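Local coordinates for protein probable FAD-dependent oxidoreductase PA4991 (PDB 5EZ7) that probably acts as an FAD-dependent oxidoreductase of the DAO family, binding one FAD per subunit, with a physiological substrate that is still unknown, at residues K252-T256 and E295-L299; P180-G184 and R195-A199; T259-R263 and E384-E388; A237-P241 and Q266-Y270; R185-G189 and G337-V341. All blocks are in the same frame, centred on the assembly; numbering follows the deposited sequence.

The contacts fall into two groups on opposite sides of the chain's centre. Interactions 1, 3 and 4 each have one segment on, or leading into, a strand of the eight-stranded mixed sheet. Interactions 2 and 5 meet on strand 186-192 of a small sheet, centres about 9 Å apart; segment 337-341 belongs with the six-stranded sheet. The centres of interactions 1 and 2 are about 51 Å apart. Interactions 3 and 4 lie on neighbouring strands with centres about 10 Å apart, and the rings of Trp387 and Tyr270 meet edge-to-face. Leu296 of interaction 1 touches Trp269 of interaction 4. Tyr270 touches FAD, and the side chain of Trp387 comes within about 8 Å of it.

Interaction 1: K252-T256 and E295-L299; sequences KPRIT and ELAKL
Arg254 and Glu295 form the polar half of this contact. The two side chains cross at about a right angle. Arg254 leaves its backbone with CG opposite N (chi1 -174°), and its chain then bends at chi2. Glu295 also bends at its second torsion, near -92°, which turns its carboxylate over a face of the guanidinium. The two planes are steep to each other, 84° apart. OE1 of Glu295 sits over the centre of the Arg254 group. OE2 makes the salt bridge, 2.6 Å from NH1 of Arg254. Approach over a face means that charge attraction carries much of this pair. Lys298 brings a second positive charge to the edge of the guanidinium, with its NZ 4.5 Å from Arg254 NH1. A bound mercury(II) ion lies about 3 Å from the nearest atom of the Arg254 side chain.

The apolar half is made by Ile255, Leu296 and Leu299. Ile255 carries CG1 between the backbone N and the carbonyl carbon, and this sends CD1 to the helix. Ile255 CD1 meets Leu299 CD1 tip to tip at 3.6 Å. Leu296 adds a looser contact, its CD2 4.4 Å from Ile255 CD1. Cys246 of strand 244-246 touches both Ile255 and Leu299. The arrangement is a helix packed against a sheet: the last turn of helix 285-299 packs on Ile255, and a salt bridge ties the helix to Arg254.

Interaction 2: P180-G184 and R195-A199; sequences PLREG and REIRA
Apolar packing comes from Leu181, which points across at strand 195-198. Its CG stands opposite the backbone N (chi1 -174°), and this carries the CD2 methyl out to the other segment. CD2 rests 3.8 Å from the carbonyl O of Ile197 and 4.1 Å from CB of Glu196. The same methyl lies over a face of the Arg198 guanidinium, 4.1 Å from NH1. The leucine therefore touches backbone, aliphatic carbon and a flat charged group with one branch. Ile197 itself adds little side-chain contact, because the end of its chain leads away, to Leu6, Leu11 and Val192.

The two strands are not hydrogen-bonded neighbours. Strand 186-192 runs between them and is antiparallel to both, so 178-183, 186-192 and 195-198 form a beta-meander. Such a meander accompanies the dinucleotide-binding fold in many flavoenzymes of this type. The axes of the short strand segments come within 8.3 Å, and their directions differ by 57°. The side chains span the middle strand, and Glu183 also touches Ala188 on it.

Charged contacts involve Glu183, Glu196 and Arg198, which form a salt-bridge network. Glu183 OE2 lies at the edge of the Arg198 guanidinium, 3.4 Å from NH2, and the hydrogen bond in this salt bridge is weak although nearly straight. The carboxylate is almost coplanar with the guanidinium, at 16°. On its own strand, Arg198 makes a second salt bridge, with a weak hydrogen bond from NH1 to Glu196 OE1 at 3.0 Å.

Interaction 3: T259-R263 and E384-E388; sequences THPTR and EPAWE
Glu388 accepts from the loop that follows strand 255-261. Its OE1 takes the backbone N-H of Arg263 at 2.8 Å, on the syn side and 22° out of the carboxylate plane. Its OE2 lies 3.1 Å from Arg263 NH1. That oxygen is well out of the guanidinium plane, so this salt bridge rests on charge alone. Arg263 NH2 has its own acceptor, Glu384 OE1 at 3.0 Å, met on the anti side. One arginine is thus shared by two carboxylates, Glu388 over a face and Glu384 near an edge, its OE1 tilted 27° out of the guanidinium plane.

Thr262 brings CB to 3.2 Å from Glu388 OE1, but its hydroxyl is bonded to Asp264. His260 NE2 is likewise satisfied by Thr258, and its ring packs on Trp387. The two rings are oblique, 31° apart, with ND1 of His260 3.3 Å from CZ2 of Trp387. His260 CB makes a CH-pi contact with the indole five-membered ring. Pro385, the N-cap residue, covers the other indole face.

The chemistry implies a C-terminal helical turn held to the sheet by a buried glutamate, a shared arginine and an aromatic pair. The two carboxylates probably stabilise the positive charge of Arg263.

Interaction 4: A237-P241 and Q266-Y270; sequences ATLKP and QSVWY
Leu239 lies across one face of the Trp269 indole. Its CD2 sits almost straight above the six-membered ring, 3.8 Å from the centroid and 8° off the normal, a CH-pi contact. The other branch, CD1, lies by the pyrrole carbons, 3.9 Å from Trp269 CG, and also touches the strand backbone. It comes to 3.5 Å from Ser267 O and 3.7 Å from Trp269 N. Leu239 CB stays near the pyrrole end, 4.0 Å from Trp269 NE1. The leucine therefore sits between the indole and the backbone of strand 267-272.

Lys240 meets the same indole at its edge. Its carbonyl O lies in the ring plane and accepts from Trp269 NE1 at 3.1 Å, with an N-H...O angle of 149°. This bond satisfies a buried N-H and should fix the rotation of the ring, while Leu239 covers its face. At the other end, Ala237 packs loosely against Gln266, with Ala237 N 3.9 Å from Gln266 OE1.

The loop 237-241 links strands 224-236 and 244-246, and it packs against strand 267-272 through Leu239 and Lys240. Strands 255-261 and 224-236 flank that strand in the sheet. Leu296 of helix 285-299 also packs on Trp269, and Leu305 of a nearby loop touches Leu239.

Interaction 5: R185-G189 and G337-V341; sequences RELAG and GRLLV
Arg338 folds back on strand 186-192 through a first torsion of only -32° and further bends at chi2 and chi3. This lays its guanidinium beside Glu186 and Leu187. Glu186 bends at chi2 as well, so its carboxylate comes over a face of the guanidinium, the two planes 27° apart. Glu186 OE2 is 2.9 Å from Arg338 NH1. The oxygen lies well out of the guanidinium plane and no N-H points at it, so this salt bridge is held by charge.

The directed bond goes to the backbone. Arg338 NE donates to Leu187 O at 3.0 Å, with an N-H...O angle of 137°. The donor stands above the carbonyl plane and not on a lone pair. A water also donates to Leu187 O, at 2.8 Å, and accepts a weak bond from Arg338 NH2. A second water accepts from Leu187 N at 3.2 Å and from Arg338 N at 2.9 Å, and so joins the two backbones. Arg338 NH2 also lies 3.7 Å from CA of Ala188.

Apolar contact is made by Leu187, whose CD2 meets CD1 of Leu339 at 3.9 Å. Leu217, in the loop after helix 210-216, touches both leucines.

Ala188 and Gly189 form a classic beta bulge opposite Leu181 of strand 178-183. Arg338, just before strand 339-343 of the six-stranded sheet, and Leu339, on it, pack on strand 186-192 in the meander of the small sheet. Strand 201-204 lies beside 339-343 as its parallel neighbour, and helix 210-216 packs on Leu339 through Leu214.

Interaction 1: K252-T256 and E295-L299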
# COMPACT_ATOMS: atom_id res chain seq x y z
N LYS A 252 6.16 -0.04 -20.44
CA LYS A 252 5.95 0.67 -19.18
C LYS A 252 5.42 2.10 -19.33
O LYS A 252 5.75 2.79 -20.30
CB LYS A 252 7.25 0.65 -18.39
CG LYS A 252 7.70 -0.77 -18.08
CD LYS A 252 8.08 -0.95 -16.63
CE LYS A 252 8.32 -2.41 -16.33
NZ LYS A 252 8.98 -2.52 -15.00
N PRO A 253 4.60 2.56 -18.36
CA PRO A 253 4.13 3.95 -18.44
C PRO A 253 5.28 4.96 -18.41
O PRO A 253 6.18 4.84 -17.58
CB PRO A 253 3.26 4.12 -17.18
CG PRO A 253 2.97 2.74 -16.70
CD PRO A 253 4.10 1.87 -17.16
N ARG A 254 5.21 5.93 -19.31
CA ARG A 254 6.10 7.10 -19.36
C ARG A 254 5.92 7.91 -18.07
O ARG A 254 6.89 8.17 -17.34
CB ARG A 254 5.73 7.92 -20.62
CG ARG A 254 6.58 9.13 -21.01
CD ARG A 254 6.66 9.25 -22.56
NE ARG A 254 6.97 10.59 -23.09
CZ ARG A 254 8.20 11.12 -23.27
NH1 ARG A 254 8.31 12.36 -23.78
NH2 ARG A 254 9.32 10.45 -22.93
N ILE A 255 4.67 8.26 -17.79
CA ILE A 255 4.23 8.83 -16.52
C ILE A 255 2.93 8.16 -16.12
O ILE A 255 2.17 7.71 -16.99
CB ILE A 255 3.99 10.35 -16.59
CG1 ILE A 255 2.82 10.70 -17.53
CG2 ILE A 255 5.26 11.06 -17.07
CD1 ILE A 255 2.27 12.11 -17.31
N THR A 256 2.69 8.14 -14.81
CA THR A 256 1.44 7.64 -14.21
C THR A 256 0.87 8.83 -13.37
O THR A 256 1.53 9.30 -12.44
CB THR A 256 1.67 6.32 -13.36
OG1 THR A 256 1.95 5.22 -14.24
CG2 THR A 256 0.47 5.91 -12.54
N GLU A 295 7.34 17.63 -19.34
CA GLU A 295 6.47 16.55 -19.76
C GLU A 295 4.97 16.89 -19.66
O GLU A 295 4.19 16.55 -20.55
CB GLU A 295 6.87 15.27 -19.05
CG GLU A 295 8.18 14.70 -19.59
CD GLU A 295 7.96 13.71 -20.72
OE1 GLU A 295 7.61 12.53 -20.39
OE2 GLU A 295 8.12 14.11 -21.92
N LEU A 296 4.57 17.60 -18.61
CA LEU A 296 3.20 18.11 -18.55
C LEU A 296 2.84 19.17 -19.60
O LEU A 296 1.73 19.15 -20.11
CB LEU A 296 2.85 18.59 -17.15
CG LEU A 296 2.81 17.43 -16.16
CD1 LEU A 296 2.71 17.97 -14.74
CD2 LEU A 296 1.69 16.44 -16.48
N ALA A 297 3.76 20.07 -19.93
CA ALA A 297 3.59 21.01 -21.06
C ALA A 297 3.32 20.30 -22.38
O ALA A 297 2.53 20.80 -23.20
CB ALA A 297 4.81 21.92 -21.20
N LYS A 298 3.97 19.15 -22.60
CA LYS A 298 3.72 18.36 -23.81
C LYS A 298 2.41 17.60 -23.80
O LYS A 298 1.72 17.56 -24.82
CB LYS A 298 4.82 17.34 -24.06
CG LYS A 298 6.14 17.96 -24.40
CD LYS A 298 6.97 17.04 -25.28
CE LYS A 298 8.45 17.16 -24.94
NZ LYS A 298 9.22 16.25 -25.82
N LEU A 299 2.10 16.96 -22.69
CA LEU A 299 1.02 16.02 -22.62
C LEU A 299 -0.31 16.66 -22.30
O LEU A 299 -1.33 16.16 -22.75
CB LEU A 299 1.35 14.93 -21.56
CG LEU A 299 2.63 14.12 -21.85
CD1 LEU A 299 2.85 13.08 -20.75
CD2 LEU A 299 2.63 13.44 -23.21

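Interaction 2: P180-G184 and R195-A199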
# COMPACT_ATOMS: atom_id res chain seq x y z
N PRO A 180 12.56 -10.77 20.82
CA PRO A 180 11.92 -12.08 20.75
C PRO A 180 11.60 -12.67 22.13
O PRO A 180 12.28 -12.42 23.10
CB PRO A 180 12.95 -12.96 20.02
CG PRO A 180 14.27 -12.27 20.19
CD PRO A 180 14.01 -10.84 20.57
N LEU A 181 10.52 -13.41 22.20
CA LEU A 181 10.12 -14.11 23.40
C LEU A 181 10.25 -15.56 23.01
O LEU A 181 9.51 -16.04 22.16
CB LEU A 181 8.69 -13.71 23.69
CG LEU A 181 8.01 -14.15 24.94
CD1 LEU A 181 8.80 -13.59 26.12
CD2 LEU A 181 6.58 -13.61 24.90
N ARG A 182 11.26 -16.23 23.56
CA ARG A 182 11.59 -17.61 23.23
C ARG A 182 11.05 -18.62 24.23
O ARG A 182 10.80 -18.29 25.37
CB ARG A 182 13.10 -17.79 23.19
CG ARG A 182 13.83 -16.92 22.20
CD ARG A 182 13.73 -17.46 20.79
NE ARG A 182 14.49 -16.61 19.87
CZ ARG A 182 14.36 -16.59 18.55
NH1 ARG A 182 13.48 -17.39 17.92
NH2 ARG A 182 15.11 -15.77 17.83
N GLU A 183 10.90 -19.86 23.78
CA GLU A 183 10.76 -21.05 24.64
C GLU A 183 11.71 -22.11 24.12
O GLU A 183 11.34 -22.93 23.28
CB GLU A 183 9.33 -21.58 24.64
CG GLU A 183 8.45 -20.90 25.69
CD GLU A 183 6.96 -21.14 25.47
OE1 GLU A 183 6.61 -22.15 24.82
OE2 GLU A 183 6.16 -20.29 25.93
N GLY A 184 12.93 -22.08 24.64
CA GLY A 184 14.03 -22.82 24.04
C GLY A 184 14.32 -22.15 22.71
O GLY A 184 14.63 -20.95 22.65
N ARG A 195 6.70 -5.50 27.34
CA ARG A 195 5.44 -6.21 27.52
C ARG A 195 5.44 -7.55 26.79
O ARG A 195 5.65 -7.61 25.59
CB ARG A 195 4.27 -5.38 26.97
CG ARG A 195 2.95 -6.02 27.31
CD ARG A 195 1.83 -5.44 26.48
NE ARG A 195 1.66 -4.01 26.69
CZ ARG A 195 0.79 -3.41 27.51
NH1 ARG A 195 -0.03 -4.09 28.32
NH2 ARG A 195 0.77 -2.09 27.55
N GLU A 196 5.14 -8.61 27.51
CA GLU A 196 5.24 -9.94 26.94
C GLU A 196 3.90 -10.26 26.31
O GLU A 196 2.86 -9.99 26.89
CB GLU A 196 5.81 -10.95 27.96
CG GLU A 196 4.84 -11.80 28.74
CD GLU A 196 5.53 -12.49 29.93
OE1 GLU A 196 6.46 -13.31 29.70
OE2 GLU A 196 5.17 -12.19 31.11
N ILE A 197 3.95 -10.68 25.04
CA ILE A 197 2.76 -10.96 24.24
C ILE A 197 2.90 -12.33 23.60
O ILE A 197 3.67 -12.49 22.68
CB ILE A 197 2.61 -9.93 23.09
CG1 ILE A 197 2.57 -8.50 23.68
CG2 ILE A 197 1.38 -10.26 22.23
CD1 ILE A 197 2.35 -7.41 22.64
N ARG A 198 2.11 -13.28 24.04
CA ARG A 198 2.24 -14.65 23.57
C ARG A 198 1.31 -14.88 22.39
O ARG A 198 0.20 -14.35 22.38
CB ARG A 198 1.92 -15.63 24.72
CG ARG A 198 2.94 -15.56 25.84
CD ARG A 198 2.80 -16.62 26.95
NE ARG A 198 4.09 -17.30 27.13
CZ ARG A 198 5.17 -16.74 27.69
NH1 ARG A 198 5.14 -15.50 28.18
NH2 ARG A 198 6.31 -17.43 27.76
N ALA A 199 1.75 -15.64 21.40
CA ALA A 199 0.91 -15.86 20.19
C ALA A 199 1.28 -17.10 19.44
O ALA A 199 2.41 -17.49 19.51
CB ALA A 199 1.02 -14.68 19.25

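Interaction 3: T259-R263 and E384-E388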
# COMPACT_ATOMS: atom_id res chain seq x y z
N THR A 259 -4.85 11.99 -9.27
CA THR A 259 -5.26 13.29 -8.70
C THR A 259 -5.76 13.13 -7.25
O THR A 259 -6.60 12.29 -6.98
CB THR A 259 -6.34 13.96 -9.56
OG1 THR A 259 -5.82 14.11 -10.87
CG2 THR A 259 -6.74 15.38 -9.00
N HIS A 260 -5.26 13.99 -6.36
CA HIS A 260 -5.58 13.94 -4.94
C HIS A 260 -6.12 15.30 -4.41
O HIS A 260 -5.36 16.24 -4.29
CB HIS A 260 -4.34 13.47 -4.19
CG HIS A 260 -3.76 12.20 -4.76
ND1 HIS A 260 -4.11 10.94 -4.31
CD2 HIS A 260 -2.91 12.00 -5.79
CE1 HIS A 260 -3.48 10.03 -5.02
NE2 HIS A 260 -2.75 10.64 -5.93
N PRO A 261 -7.43 15.38 -4.08
CA PRO A 261 -7.99 16.58 -3.44
C PRO A 261 -7.30 16.96 -2.14
O PRO A 261 -6.88 16.09 -1.42
CB PRO A 261 -9.44 16.17 -3.14
CG PRO A 261 -9.74 15.09 -4.13
CD PRO A 261 -8.46 14.33 -4.21
N THR A 262 -7.16 18.25 -1.87
CA THR A 262 -6.56 18.68 -0.63
C THR A 262 -7.59 19.35 0.23
O THR A 262 -8.62 19.78 -0.27
CB THR A 262 -5.32 19.58 -0.84
OG1 THR A 262 -5.61 20.69 -1.71
CG2 THR A 262 -4.23 18.77 -1.44
N ARG A 263 -7.31 19.41 1.53
CA ARG A 263 -8.25 20.03 2.50
C ARG A 263 -8.64 21.46 2.20
O ARG A 263 -9.74 21.84 2.51
CB ARG A 263 -7.72 19.96 3.94
CG ARG A 263 -8.08 18.66 4.64
CD ARG A 263 -7.51 18.59 6.05
NE ARG A 263 -6.66 17.39 6.17
CZ ARG A 263 -5.32 17.37 6.19
NH1 ARG A 263 -4.59 18.49 6.10
NH2 ARG A 263 -4.67 16.19 6.31
N GLU A 384 -0.54 11.10 7.60
CA GLU A 384 -1.06 12.02 6.61
C GLU A 384 -0.41 11.75 5.25
O GLU A 384 0.72 11.36 5.17
CB GLU A 384 -0.75 13.46 6.99
CG GLU A 384 -1.35 13.91 8.32
CD GLU A 384 -1.32 15.44 8.49
OE1 GLU A 384 -2.01 16.15 7.71
OE2 GLU A 384 -0.64 15.90 9.44
N PRO A 385 -1.16 11.96 4.16
CA PRO A 385 -0.52 11.89 2.85
C PRO A 385 0.50 13.02 2.64
O PRO A 385 0.34 14.07 3.19
CB PRO A 385 -1.70 12.07 1.91
CG PRO A 385 -2.70 12.86 2.69
CD PRO A 385 -2.57 12.37 4.08
N ALA A 386 1.55 12.77 1.88
CA ALA A 386 2.64 13.78 1.60
C ALA A 386 2.14 15.13 0.99
O ALA A 386 2.64 16.20 1.33
CB ALA A 386 3.69 13.15 0.70
N TRP A 387 1.12 15.07 0.16
CA TRP A 387 0.48 16.28 -0.38
C TRP A 387 -0.12 17.23 0.68
O TRP A 387 -0.24 18.45 0.40
CB TRP A 387 -0.57 15.98 -1.47
CG TRP A 387 -1.33 14.73 -1.39
CD1 TRP A 387 -2.58 14.57 -0.95
CD2 TRP A 387 -0.91 13.46 -1.86
NE1 TRP A 387 -2.96 13.26 -1.06
CE2 TRP A 387 -1.95 12.57 -1.64
CE3 TRP A 387 0.26 12.99 -2.45
CZ2 TRP A 387 -1.85 11.22 -1.95
CZ3 TRP A 387 0.35 11.66 -2.77
CH2 TRP A 387 -0.68 10.80 -2.52
N GLU A 388 -0.49 16.74 1.86
CA GLU A 388 -0.85 17.65 2.94
C GLU A 388 0.37 18.16 3.68
O GLU A 388 0.41 19.31 4.07
CB GLU A 388 -1.92 17.05 3.87
CG GLU A 388 -3.27 16.81 3.17
CD GLU A 388 -4.02 18.09 2.73
OE1 GLU A 388 -4.97 17.96 1.90
OE2 GLU A 388 -3.71 19.23 3.20

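Interaction 4: A237-P241 and Q266-Y270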
# COMPACT_ATOMS: atom_id res chain seq x y z
N ALA A 237 -4.83 25.20 -8.21
CA ALA A 237 -6.26 25.36 -8.37
C ALA A 237 -6.79 24.89 -9.73
O ALA A 237 -7.96 24.56 -9.86
CB ALA A 237 -6.59 26.86 -8.20
N THR A 238 -5.95 24.93 -10.76
CA THR A 238 -6.40 24.74 -12.16
C THR A 238 -6.45 23.26 -12.60
O THR A 238 -6.86 22.95 -13.71
CB THR A 238 -5.49 25.54 -13.16
OG1 THR A 238 -4.12 25.13 -12.99
CG2 THR A 238 -5.60 27.03 -12.94
N LEU A 239 -6.00 22.36 -11.74
CA LEU A 239 -5.91 20.97 -12.13
C LEU A 239 -7.31 20.37 -12.31
O LEU A 239 -8.25 20.83 -11.71
CB LEU A 239 -5.09 20.16 -11.14
CG LEU A 239 -3.73 20.74 -10.81
CD1 LEU A 239 -3.05 19.80 -9.81
CD2 LEU A 239 -2.86 20.97 -12.03
N LYS A 240 -7.43 19.43 -13.23
CA LYS A 240 -8.65 18.70 -13.46
C LYS A 240 -8.33 17.23 -13.18
O LYS A 240 -7.19 16.78 -13.41
CB LYS A 240 -9.16 18.91 -14.88
CG LYS A 240 -9.47 20.37 -15.17
CD LYS A 240 -10.46 20.53 -16.32
CE LYS A 240 -10.78 21.99 -16.67
NZ LYS A 240 -9.80 22.57 -17.65
N PRO A 241 -9.32 16.49 -12.65
CA PRO A 241 -9.06 15.09 -12.28
C PRO A 241 -8.57 14.21 -13.47
O PRO A 241 -9.06 14.34 -14.60
CB PRO A 241 -10.38 14.59 -11.72
CG PRO A 241 -11.28 15.77 -11.60
CD PRO A 241 -10.71 16.91 -12.37
N GLN A 266 -7.89 22.75 -3.27
CA GLN A 266 -7.07 22.54 -4.44
C GLN A 266 -6.92 21.03 -4.64
O GLN A 266 -7.55 20.25 -3.91
CB GLN A 266 -5.73 23.25 -4.26
CG GLN A 266 -5.89 24.76 -4.23
CD GLN A 266 -4.59 25.54 -4.33
OE1 GLN A 266 -3.50 25.01 -4.58
NE2 GLN A 266 -4.71 26.85 -4.18
N SER A 267 -6.13 20.66 -5.65
CA SER A 267 -5.80 19.28 -5.98
C SER A 267 -4.35 19.15 -6.13
O SER A 267 -3.65 20.13 -6.33
CB SER A 267 -6.38 18.87 -7.31
OG SER A 267 -7.73 19.17 -7.34
N VAL A 268 -3.91 17.90 -6.12
CA VAL A 268 -2.53 17.60 -6.38
C VAL A 268 -2.50 16.47 -7.40
O VAL A 268 -3.22 15.49 -7.27
CB VAL A 268 -1.77 17.16 -5.10
CG1 VAL A 268 -0.34 16.78 -5.41
CG2 VAL A 268 -1.80 18.28 -4.05
N TRP A 269 -1.66 16.66 -8.42
CA TRP A 269 -1.33 15.61 -9.37
C TRP A 269 -0.06 14.95 -8.88
O TRP A 269 0.96 15.61 -8.76
CB TRP A 269 -1.05 16.17 -10.78
CG TRP A 269 -2.22 16.44 -11.64
CD1 TRP A 269 -3.50 16.00 -11.46
CD2 TRP A 269 -2.22 17.17 -12.88
NE1 TRP A 269 -4.30 16.43 -12.50
CE2 TRP A 269 -3.53 17.15 -13.38
CE3 TRP A 269 -1.22 17.86 -13.60
CZ2 TRP A 269 -3.89 17.79 -14.59
CZ3 TRP A 269 -1.57 18.50 -14.80
CH2 TRP A 269 -2.89 18.45 -15.28
N TYR A 270 -0.13 13.65 -8.69
CA TYR A 270 0.96 12.84 -8.19
C TYR A 270 1.49 12.03 -9.37
O TYR A 270 0.72 11.30 -10.02
CB TYR A 270 0.38 11.95 -7.10
CG TYR A 270 1.36 11.22 -6.22
CD1 TYR A 270 2.60 11.73 -5.92
CD2 TYR A 270 0.99 10.02 -5.61
CE1 TYR A 270 3.48 11.04 -5.08
CE2 TYR A 270 1.85 9.33 -4.79
CZ TYR A 270 3.11 9.84 -4.52
OH TYR A 270 3.98 9.16 -3.69

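Interaction 5: R185-G189 and G337-V341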
# COMPACT_ATOMS: atom_id res chain seq x y z
N ARG A 185 14.19 -22.91 21.64
CA ARG A 185 14.43 -22.36 20.31
C ARG A 185 13.16 -21.82 19.65
O ARG A 185 13.24 -21.09 18.68
CB ARG A 185 15.18 -23.40 19.47
CG ARG A 185 16.52 -23.83 20.09
CD ARG A 185 17.44 -22.62 20.39
NE ARG A 185 18.84 -22.96 20.74
CZ ARG A 185 19.80 -23.34 19.88
NH1 ARG A 185 19.54 -23.49 18.58
NH2 ARG A 185 21.02 -23.59 20.33
N GLU A 186 11.99 -22.12 20.22
CA GLU A 186 10.69 -21.77 19.64
C GLU A 186 10.37 -20.26 19.88
O GLU A 186 10.71 -19.70 20.93
CB GLU A 186 9.60 -22.68 20.28
CG GLU A 186 8.49 -23.18 19.36
CD GLU A 186 7.11 -23.37 20.04
OE1 GLU A 186 6.62 -24.54 20.11
OE2 GLU A 186 6.49 -22.36 20.48
N LEU A 187 9.75 -19.60 18.90
CA LEU A 187 9.28 -18.22 19.05
C LEU A 187 7.87 -18.18 19.61
O LEU A 187 6.91 -18.45 18.91
CB LEU A 187 9.34 -17.48 17.72
CG LEU A 187 8.99 -16.00 17.79
CD1 LEU A 187 10.05 -15.21 18.55
CD2 LEU A 187 8.82 -15.45 16.37
N ALA A 188 7.74 -17.83 20.88
CA ALA A 188 6.46 -17.88 21.57
C ALA A 188 5.67 -16.54 21.44
O ALA A 188 4.53 -16.43 21.87
CB ALA A 188 6.67 -18.22 23.04
N GLY A 189 6.30 -15.53 20.87
CA GLY A 189 5.73 -14.20 20.87
C GLY A 189 6.82 -13.16 20.80
O GLY A 189 7.93 -13.46 20.35
N GLY A 337 9.74 -21.72 11.52
CA GLY A 337 9.06 -22.08 12.74
C GLY A 337 7.71 -21.36 12.78
O GLY A 337 6.94 -21.43 11.84
N ARG A 338 7.47 -20.61 13.85
CA ARG A 338 6.20 -19.92 14.03
C ARG A 338 6.19 -18.48 13.47
O ARG A 338 5.27 -17.71 13.74
CB ARG A 338 5.86 -19.90 15.51
CG ARG A 338 6.38 -21.12 16.22
CD ARG A 338 5.48 -21.65 17.26
NE ARG A 338 5.04 -20.64 18.20
CZ ARG A 338 4.23 -20.91 19.21
NH1 ARG A 338 3.82 -22.18 19.38
NH2 ARG A 338 3.83 -19.94 20.04
N LEU A 339 7.24 -18.15 12.72
CA LEU A 339 7.43 -16.83 12.18
C LEU A 339 7.02 -16.85 10.74
O LEU A 339 7.40 -17.76 9.98
CB LEU A 339 8.86 -16.39 12.30
CG LEU A 339 9.11 -14.98 11.76
CD1 LEU A 339 8.63 -13.92 12.74
CD2 LEU A 339 10.61 -14.82 11.47
N LEU A 340 6.21 -15.87 10.37
CA LEU A 340 5.76 -15.69 9.00
C LEU A 340 6.16 -14.29 8.66
O LEU A 340 6.08 -13.43 9.48
CB LEU A 340 4.24 -15.85 8.89
CG LEU A 340 3.75 -17.30 9.04
CD1 LEU A 340 2.30 -17.35 9.46
CD2 LEU A 340 3.89 -18.11 7.76
N VAL A 341 6.61 -14.07 7.44
CA VAL A 341 7.17 -12.79 7.08
C VAL A 341 7.03 -12.55 5.58
O VAL A 341 7.29 -13.45 4.74
CB VAL A 341 8.68 -12.74 7.46
CG1 VAL A 341 9.46 -13.97 6.92
CG2 VAL A 341 9.32 -11.44 6.99
O HOH W 1 9.43 -20.85 15.98
O HOH W 2 4.50 -17.53 17.81